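Local coordinates for autoinducer 2-binding protein LsrB (Clostridium saccharobutylicum DSM 13864, PDB 6DSP) that binds the quorum-sensing signal autoinducer-2, as a receptor of the bacterial solute-binding protein family, at residues C83-D88 against T108-V113; V87-V92 against T164-N169. All blocks are in the same frame, centred on the assembly; numbering follows the deposited sequence.

Contact 1: residues C83-D88 against T108-V113. With PAV ((2R,4S)-2-methyl-2,3,3,4-tetrahydroxytetrahydrofuran), chain C.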
ATOM      1  N   CYS A  83      13.156  -8.161   2.726  1.00 11.82           N
ATOM      2  CA  CYS A  83      11.922  -7.508   3.153  1.00 11.87           C
ATOM      3  C   CYS A  83      11.187  -7.101   1.885  1.00 11.16           C
ATOM      4  O   CYS A  83      11.633  -6.193   1.172  1.00 11.50           O
ATOM      5  CB  CYS A  83      12.201  -6.308   4.060  1.00 13.59           C
ATOM      6  SG  CYS A  83      10.635  -5.585   4.659  1.00 15.15           S
ATOM      7  N   LEU A  84      10.079  -7.788   1.611  1.00 11.23           N
ATOM      8  CA  LEU A  84       9.373  -7.768   0.325  1.00 10.98           C
ATOM      9  C   LEU A  84       7.974  -7.187   0.451  1.00 10.70           C
ATOM     10  O   LEU A  84       7.233  -7.556   1.371  1.00 11.31           O
ATOM     11  CB  LEU A  84       9.216  -9.226  -0.190  1.00 12.04           C
ATOM     12  CG  LEU A  84       8.288  -9.496  -1.372  1.00 12.65           C
ATOM     13  CD1 LEU A  84       8.880  -8.924  -2.639  1.00 12.93           C
ATOM     14  CD2 LEU A  84       8.018 -10.972  -1.511  1.00 13.77           C
ATOM     15  N   SER A  85       7.588  -6.364  -0.517  1.00 10.38           N
ATOM     16  CA  SER A  85       6.179  -6.027  -0.744  1.00 10.28           C
ATOM     17  C   SER A  85       5.733  -6.762  -2.006  1.00  9.80           C
ATOM     18  O   SER A  85       6.295  -6.547  -3.094  1.00 10.74           O
ATOM     19  CB  SER A  85       5.974  -4.526  -0.918  1.00 10.64           C
ATOM     20  OG  SER A  85       4.596  -4.315  -1.214  1.00 11.44           O
ATOM     21  N   SER A  86       4.779  -7.663  -1.842  1.00 10.68           N
ATOM     22  CA  SER A  86       4.422  -8.622  -2.882  1.00 11.25           C
ATOM     23  C   SER A  86       3.327  -8.110  -3.818  1.00 11.64           C
ATOM     24  O   SER A  86       2.301  -7.591  -3.352  1.00 12.89           O
ATOM     25  CB  SER A  86       3.959  -9.896  -2.173  1.00 14.00           C
ATOM     26  OG  SER A  86       3.362 -10.800  -3.045  1.00 16.57           O
ATOM     27  N   VAL A  87       3.536  -8.293  -5.135  1.00 11.21           N
ATOM     28  CA  VAL A  87       2.484  -7.991  -6.108  1.00 12.83           C
ATOM     29  C   VAL A  87       1.448  -9.108  -6.209  1.00 13.17           C
ATOM     30  O   VAL A  87       0.331  -8.855  -6.670  1.00 13.85           O
ATOM     31  CB  VAL A  87       3.040  -7.656  -7.495  1.00 14.73           C
ATOM     32  CG1 VAL A  87       4.003  -6.507  -7.465  1.00 15.77           C
ATOM     33  CG2 VAL A  87       3.675  -8.832  -8.111  1.00 15.87           C
ATOM     34  N   ASP A  88       1.807 -10.328  -5.829  1.00 13.47           N
ATOM     35  CA  ASP A  88       0.927 -11.491  -5.861  1.00 13.43           C
ATOM     36  C   ASP A  88       1.529 -12.515  -4.920  1.00 13.44           C
ATOM     37  O   ASP A  88       2.622 -13.061  -5.189  1.00 14.79           O
ATOM     38  CB  ASP A  88       0.815 -12.106  -7.254  1.00 14.83           C
ATOM     39  CG  ASP A  88      -0.104 -13.295  -7.233  1.00 18.31           C
ATOM     40  OD1 ASP A  88      -1.311 -13.117  -7.013  1.00 20.89           O
ATOM     41  OD2 ASP A  88       0.367 -14.417  -7.382  1.00 19.17           O
ATOM     42  N   THR A 108       8.064  -9.194   5.331  1.00 11.95           N
ATOM     43  CA  THR A 108       7.300  -8.451   4.342  1.00 11.80           C
ATOM     44  C   THR A 108       6.976  -7.052   4.856  1.00 11.17           C
ATOM     45  O   THR A 108       7.052  -6.767   6.053  1.00 11.39           O
ATOM     46  CB  THR A 108       6.012  -9.181   3.944  1.00 11.45           C
ATOM     47  OG1 THR A 108       5.359  -9.595   5.149  1.00 11.89           O
ATOM     48  CG2 THR A 108       6.331 -10.416   3.097  1.00 12.27           C
ATOM     49  N   TRP A 109       6.575  -6.181   3.935  1.00 11.23           N
ATOM     50  CA  TRP A 109       6.042  -4.877   4.281  1.00 11.22           C
ATOM     51  C   TRP A 109       5.040  -4.520   3.205  1.00 10.79           C
ATOM     52  O   TRP A 109       5.157  -5.013   2.073  1.00 10.97           O
ATOM     53  CB  TRP A 109       7.193  -3.845   4.365  1.00 11.53           C
ATOM     54  CG  TRP A 109       7.777  -3.480   3.015  1.00 11.48           C
ATOM     55  CD1 TRP A 109       8.501  -4.304   2.172  1.00 11.65           C
ATOM     56  CD2 TRP A 109       7.609  -2.248   2.319  1.00 11.28           C
ATOM     57  NE1 TRP A 109       8.798  -3.623   0.990  1.00 12.04           N
ATOM     58  CE2 TRP A 109       8.244  -2.369   1.048  1.00 11.38           C
ATOM     59  CE3 TRP A 109       6.974  -1.047   2.637  1.00 11.72           C
ATOM     60  CZ2 TRP A 109       8.262  -1.328   0.114  1.00 12.10           C
ATOM     61  CZ3 TRP A 109       7.001  -0.001   1.700  1.00 12.82           C
ATOM     62  CH2 TRP A 109       7.662  -0.152   0.459  1.00 12.93           C
ATOM     63  N   ASP A 110       4.080  -3.647   3.545  1.00 11.09           N
ATOM     64  CA  ASP A 110       3.156  -3.048   2.571  1.00 10.90           C
ATOM     65  C   ASP A 110       2.103  -4.038   2.080  1.00 11.41           C
ATOM     66  O   ASP A 110       0.925  -3.900   2.429  1.00 12.62           O
ATOM     67  CB  ASP A 110       3.939  -2.368   1.439  1.00 10.55           C
ATOM     68  CG  ASP A 110       3.042  -1.758   0.390  1.00 11.03           C
ATOM     69  OD1 ASP A 110       2.083  -1.049   0.786  1.00 11.76           O
ATOM     70  OD2 ASP A 110       3.336  -1.927  -0.831  1.00 11.66           O
ATOM     71  N   SER A 111       2.496  -5.060   1.325  1.00 11.07           N
ATOM     72  CA  SER A 111       1.567  -6.086   0.853  1.00 10.79           C
ATOM     73  C   SER A 111       2.120  -7.466   1.189  1.00 11.08           C
ATOM     74  O   SER A 111       3.214  -7.840   0.729  1.00 11.51           O
ATOM     75  CB  SER A 111       1.305  -5.965  -0.649  1.00 11.30           C
ATOM     76  OG  SER A 111       0.280  -6.902  -0.957  1.00 12.97           O
ATOM     77  N   ASP A 112       1.368  -8.207   1.988  1.00 11.00           N
ATOM     78  CA  ASP A 112       1.843  -9.420   2.630  1.00 11.16           C
ATOM     79  C   ASP A 112       1.801 -10.619   1.674  1.00 11.77           C
ATOM     80  O   ASP A 112       1.299 -10.542   0.538  1.00 12.35           O
ATOM     81  CB  ASP A 112       0.951  -9.710   3.848  1.00 11.41           C
ATOM     82  CG  ASP A 112       1.683 -10.431   4.982  1.00 12.12           C
ATOM     83  OD1 ASP A 112       2.860 -10.867   4.843  1.00 11.78           O
ATOM     84  OD2 ASP A 112       1.047 -10.564   6.040  1.00 13.62           O
ATOM     85  N   VAL A 113       2.394 -11.717   2.150  1.00 11.91           N
ATOM     86  CA  VAL A 113       2.312 -13.011   1.476  1.00 11.85           C
ATOM     87  C   VAL A 113       1.659 -14.013   2.431  1.00 12.32           C
ATOM     88  O   VAL A 113       1.234 -13.642   3.534  1.00 13.57           O
ATOM     89  CB  VAL A 113       3.709 -13.505   1.026  1.00 11.94           C
ATOM     90  CG1 VAL A 113       4.326 -12.497   0.105  1.00 13.13           C
ATOM     91  CG2 VAL A 113       4.601 -13.737   2.255  1.00 12.95           C
TER
HETATM   92  O2  PAV C 401      -1.813   1.963  -2.095  1.00 16.29           O
HETATM   93  C2  PAV C 401      -0.394   1.713  -2.166  1.00 12.17           C
HETATM   94  C1  PAV C 401       0.447   2.926  -1.710  1.00 16.09           C
HETATM   95  O5  PAV C 401      -0.113   1.656  -3.672  1.00 11.84           O
HETATM   96  C5  PAV C 401       1.013   0.908  -3.837  1.00 12.63           C
HETATM   97  C4  PAV C 401       1.355   0.270  -2.478  1.00 13.53           C
HETATM   98  O4  PAV C 401       1.692  -1.104  -2.642  1.00 12.39           O
HETATM   99  C3  PAV C 401       0.068   0.521  -1.686  1.00 12.52           C
HETATM  100  O3  PAV C 401       0.346   0.621  -0.316  1.00 13.45           O
HETATM  101  O13 PAV C 401      -0.870  -0.499  -1.947  1.00 12.53           O
HETATM  102  O   HOH W   1       0.462  -9.548  -2.029  1.00 15.47           O
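The autoinducer-2 pocket takes one of its acidic walls from this contact, where Ser85 reaches across to Asp110. Ser85 OG donates to Asp110 OD2 at 2.7 Å and meets it on the anti side, 25° out of the carboxylate plane. Both oxygens of Asp110 also accept from the ligand: OD1 from PAV O3 and OD2 from PAV O4, each at 2.6 Å. OD2 is thus gripped by the serine and a ligand hydroxyl. Gln124 NE2 gives a further bond to OD1, so both oxygens have more than one partner, which should fix the carboxylate's rotation. Ser85 can reach it because OG stands anti to the backbone N (chi1 176°), while CB lies over one face of the Trp109 indole. That CH-pi contact puts CB 3.8 Å from the centroid of the Trp109 five-membered ring. Cys83 SG approaches the same ring obliquely, 3.5 Å from Trp109 CD1.

Each segment begins on the last residues of a strand, 81-84 or 105-109, and runs on into the loop after it. The two strands are parallel neighbours, joined through helix 89-101 in a beta-alpha-beta unit. Loops at such strand ends commonly form the binding site in periplasmic binding proteins. Trp109 N bonds to Leu84 O at the end of the pairing. Beyond the strands, Ser86 N donates almost straight to Ser111 O, at 3.0 Å and 176°. A water donates to Ser86 O and Asp112 O and accepts from Ser111 OG, which also bonds to Asp167 N. Val113 CG1 presses tightly on Ser86 CB at 3.5 Å, and both side chains rest on Val92. Thr108, still on the strand, donates through OG1 to Asp112 OD1 in the loop, from above the carboxylate plane. Asp112 OD2 forms a salt bridge with Arg118.

Contact 2: residues V87-V92 against T164-N169. With PAV ((2R,4S)-2-methyl-2,3,3,4-tetrahydroxytetrahydrofuran), chain C.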
ATOM      1  N   VAL A  87       3.536  -8.293  -5.135  1.00 11.21           N
ATOM      2  CA  VAL A  87       2.484  -7.991  -6.108  1.00 12.83           C
ATOM      3  C   VAL A  87       1.448  -9.108  -6.209  1.00 13.17           C
ATOM      4  O   VAL A  87       0.331  -8.855  -6.670  1.00 13.85           O
ATOM      5  CB  VAL A  87       3.040  -7.656  -7.495  1.00 14.73           C
ATOM      6  CG1 VAL A  87       4.003  -6.507  -7.465  1.00 15.77           C
ATOM      7  CG2 VAL A  87       3.675  -8.832  -8.111  1.00 15.87           C
ATOM      8  N   ASP A  88       1.807 -10.328  -5.829  1.00 13.47           N
ATOM      9  CA  ASP A  88       0.927 -11.491  -5.861  1.00 13.43           C
ATOM     10  C   ASP A  88       1.529 -12.515  -4.920  1.00 13.44           C
ATOM     11  O   ASP A  88       2.622 -13.061  -5.189  1.00 14.79           O
ATOM     12  CB  ASP A  88       0.815 -12.106  -7.254  1.00 14.83           C
ATOM     13  CG  ASP A  88      -0.104 -13.295  -7.233  1.00 18.31           C
ATOM     14  OD1 ASP A  88      -1.311 -13.117  -7.013  1.00 20.89           O
ATOM     15  OD2 ASP A  88       0.367 -14.417  -7.382  1.00 19.17           O
ATOM     16  N   ALA A  89       0.829 -12.826  -3.846  1.00 12.71           N
ATOM     17  CA  ALA A  89       1.429 -13.690  -2.834  1.00 12.59           C
ATOM     18  C   ALA A  89       1.704 -15.072  -3.387  1.00 12.11           C
ATOM     19  O   ALA A  89       2.776 -15.639  -3.162  1.00 12.59           O
ATOM     20  CB  ALA A  89       0.516 -13.772  -1.611  1.00 13.47           C
ATOM     21  N   ALA A  90       0.736 -15.662  -4.087  1.00 12.52           N
ATOM     22  CA  ALA A  90       0.892 -17.031  -4.536  1.00 12.25           C
ATOM     23  C   ALA A  90       2.106 -17.159  -5.433  1.00 12.62           C
ATOM     24  O   ALA A  90       2.805 -18.174  -5.394  1.00 13.65           O
ATOM     25  CB  ALA A  90      -0.376 -17.505  -5.250  1.00 12.78           C
ATOM     26  N   GLY A  91       2.373 -16.150  -6.255  1.00 12.73           N
ATOM     27  CA  GLY A  91       3.468 -16.210  -7.215  1.00 12.89           C
ATOM     28  C   GLY A  91       4.845 -16.080  -6.630  1.00 13.23           C
ATOM     29  O   GLY A  91       5.817 -16.310  -7.354  1.00 15.19           O
ATOM     30  N   VAL A  92       4.980 -15.753  -5.353  1.00 12.07           N
ATOM     31  CA  VAL A  92       6.302 -15.725  -4.740  1.00 11.79           C
ATOM     32  C   VAL A  92       6.454 -16.744  -3.630  1.00 11.68           C
ATOM     33  O   VAL A  92       7.530 -16.816  -3.016  1.00 11.89           O
ATOM     34  CB  VAL A  92       6.688 -14.324  -4.225  1.00 12.39           C
ATOM     35  CG1 VAL A  92       6.884 -13.384  -5.401  1.00 13.76           C
ATOM     36  CG2 VAL A  92       5.665 -13.823  -3.206  1.00 12.68           C
ATOM     37  N   THR A 164      -5.444  -9.620  -7.557  1.00 13.02           N
ATOM     38  CA  THR A 164      -4.936 -10.634  -6.622  1.00 13.56           C
ATOM     39  C   THR A 164      -4.044 -10.095  -5.520  1.00 12.67           C
ATOM     40  O   THR A 164      -3.898 -10.781  -4.518  1.00 14.03           O
ATOM     41  CB  THR A 164      -4.189 -11.760  -7.345  1.00 15.90           C
ATOM     42  OG1 THR A 164      -2.984 -11.244  -7.905  1.00 16.92           O
ATOM     43  CG2 THR A 164      -5.057 -12.364  -8.426  1.00 17.48           C
ATOM     44  N   VAL A 165      -3.450  -8.909  -5.668  1.00 11.99           N
ATOM     45  CA  VAL A 165      -2.526  -8.439  -4.655  1.00 11.74           C
ATOM     46  C   VAL A 165      -3.195  -8.416  -3.276  1.00 11.84           C
ATOM     47  O   VAL A 165      -4.358  -8.022  -3.131  1.00 12.16           O
ATOM     48  CB  VAL A 165      -1.971  -7.062  -5.084  1.00 11.65           C
ATOM     49  CG1 VAL A 165      -3.045  -5.982  -5.129  1.00 12.10           C
ATOM     50  CG2 VAL A 165      -0.810  -6.657  -4.187  1.00 11.41           C
ATOM     51  N   THR A 166      -2.453  -8.763  -2.237  1.00 11.66           N
ATOM     52  CA  THR A 166      -3.066  -8.925  -0.920  1.00 11.53           C
ATOM     53  C   THR A 166      -3.554  -7.604  -0.332  1.00 11.63           C
ATOM     54  O   THR A 166      -4.702  -7.524   0.122  1.00 12.84           O
ATOM     55  CB  THR A 166      -2.101  -9.636   0.004  1.00 12.61           C
ATOM     56  OG1 THR A 166      -1.844 -10.915  -0.565  1.00 14.05           O
ATOM     57  CG2 THR A 166      -2.666  -9.777   1.384  1.00 12.94           C
ATOM     58  N   ASP A 167      -2.719  -6.556  -0.303  1.00 11.50           N
ATOM     59  CA  ASP A 167      -3.113  -5.370   0.445  1.00 11.44           C
ATOM     60  C   ASP A 167      -4.353  -4.696  -0.147  1.00 11.65           C
ATOM     61  O   ASP A 167      -5.386  -4.528   0.533  1.00 12.50           O
ATOM     62  CB  ASP A 167      -1.944  -4.387   0.659  1.00 11.57           C
ATOM     63  CG  ASP A 167      -1.372  -3.766  -0.618  1.00 11.93           C
ATOM     64  OD1 ASP A 167      -1.542  -4.293  -1.737  1.00 11.91           O
ATOM     65  OD2 ASP A 167      -0.705  -2.722  -0.441  1.00 12.85           O
ATOM     66  N   GLN A 168      -4.290  -4.341  -1.416  1.00 10.87           N
ATOM     67  CA  GLN A 168      -5.320  -3.495  -1.990  1.00 11.27           C
ATOM     68  C   GLN A 168      -6.650  -4.222  -2.092  1.00 11.86           C
ATOM     69  O   GLN A 168      -7.704  -3.592  -1.911  1.00 12.56           O
ATOM     70  CB  GLN A 168      -4.859  -2.974  -3.337  1.00 11.55           C
ATOM     71  CG  GLN A 168      -3.656  -2.078  -3.257  1.00 11.67           C
ATOM     72  CD  GLN A 168      -3.136  -1.633  -4.582  1.00 11.27           C
ATOM     73  OE1 GLN A 168      -3.759  -1.843  -5.648  1.00 10.81           O
ATOM     74  NE2 GLN A 168      -1.962  -0.997  -4.542  1.00 11.53           N
ATOM     75  N   ASN A 169      -6.639  -5.529  -2.384  1.00 11.94           N
ATOM     76  CA  ASN A 169      -7.893  -6.272  -2.392  1.00 12.23           C
ATOM     77  C   ASN A 169      -8.504  -6.393  -0.996  1.00 13.33           C
ATOM     78  O   ASN A 169      -9.726  -6.350  -0.859  1.00 13.88           O
ATOM     79  CB  ASN A 169      -7.698  -7.618  -3.078  1.00 12.38           C
ATOM     80  CG  ASN A 169      -7.580  -7.449  -4.563  1.00 12.46           C
ATOM     81  OD1 ASN A 169      -8.582  -7.251  -5.238  1.00 13.36           O
ATOM     82  ND2 ASN A 169      -6.362  -7.458  -5.070  1.00 12.30           N
TER
HETATM   83  O2  PAV C 401      -1.813   1.963  -2.095  1.00 16.29           O
HETATM   84  C2  PAV C 401      -0.394   1.713  -2.166  1.00 12.17           C
HETATM   85  C1  PAV C 401       0.447   2.926  -1.710  1.00 16.09           C
HETATM   86  O5  PAV C 401      -0.113   1.656  -3.672  1.00 11.84           O
HETATM   87  C5  PAV C 401       1.013   0.908  -3.837  1.00 12.63           C
HETATM   88  C4  PAV C 401       1.355   0.270  -2.478  1.00 13.53           C
HETATM   89  O4  PAV C 401       1.692  -1.104  -2.642  1.00 12.39           O
HETATM   90  C3  PAV C 401       0.068   0.521  -1.686  1.00 12.52           C
HETATM   91  O3  PAV C 401       0.346   0.621  -0.316  1.00 13.45           O
HETATM   92  O13 PAV C 401      -0.870  -0.499  -1.947  1.00 12.53           O
HETATM   93  O   HOH W   2      -1.868 -11.936  -3.150  1.00 13.96           O
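Thr164 OG1 donates to Asp88 OD1 at 2.7 Å, the one direct hydrogen bond between the segments. The two side chains cross obliquely, and the hydroxyl meets OD1 on the anti side, 29° out of the carboxylate plane. Alongside, Val165 lays CB against Val87 O at 3.3 Å, with CG2 close to the same oxygen. Water 2 bridges the segments: it accepts from Ala89 N, donates to Thr164 O, and is hydrogen-bonded to Thr166 OG1 at 2.8 Å.

The contact sets the starts of two helices, 89-101 and 166-182, against each other across the cleft between the two lobes of the binding protein, which hold the ligand between them. Asp88 is the N-cap of the first helix. With CG anti to the backbone N (chi1 -180°), Asp88 OD2 takes a capping bond from Gly91 N at 2.9 Å, while OD1 faces Thr164. One carboxylate therefore serves both the cap and the contact.

Val165 holds the N-cap position of the second helix. Asn169 ND2 donates to Val165 O in the carbonyl plane, on a lone pair, with an N-H...O angle of 169°. In the first turn, Asp167 OD2 accepts from PAV O13 at 2.7 Å, and Gln168 NE2 donates to O13 at 2.9 Å. Further out, Lys29 forms a salt bridge with Asp167 OD1, and Ser161 OG bonds to Gln168 OE1.

Contact 1 and contact 2 share Val87 and Asp88, and their centres lie about 8 Å apart. The loop after strand 81-84 belongs to both: its first residues pair with 108-113, and its last lead into helix 89-101 and meet 164-169. The segments 108-113 and 164-169 also touch directly, through the bond from Ser111 to Asp167 and where Asp110 O packs on Asp167 CB at 3.4 Å. From 83-88, Ser86 O packs on Val165 CG2, also at 3.4 Å. Both contacts reach the ligand, contact 1 through Asp110 and contact 2 through Asp167 and Gln168. Asp110 OD1 and Asp167 OD2 come close as like charges, 3.5 Å apart, probably eased by the ligand hydroxyls and Lys29.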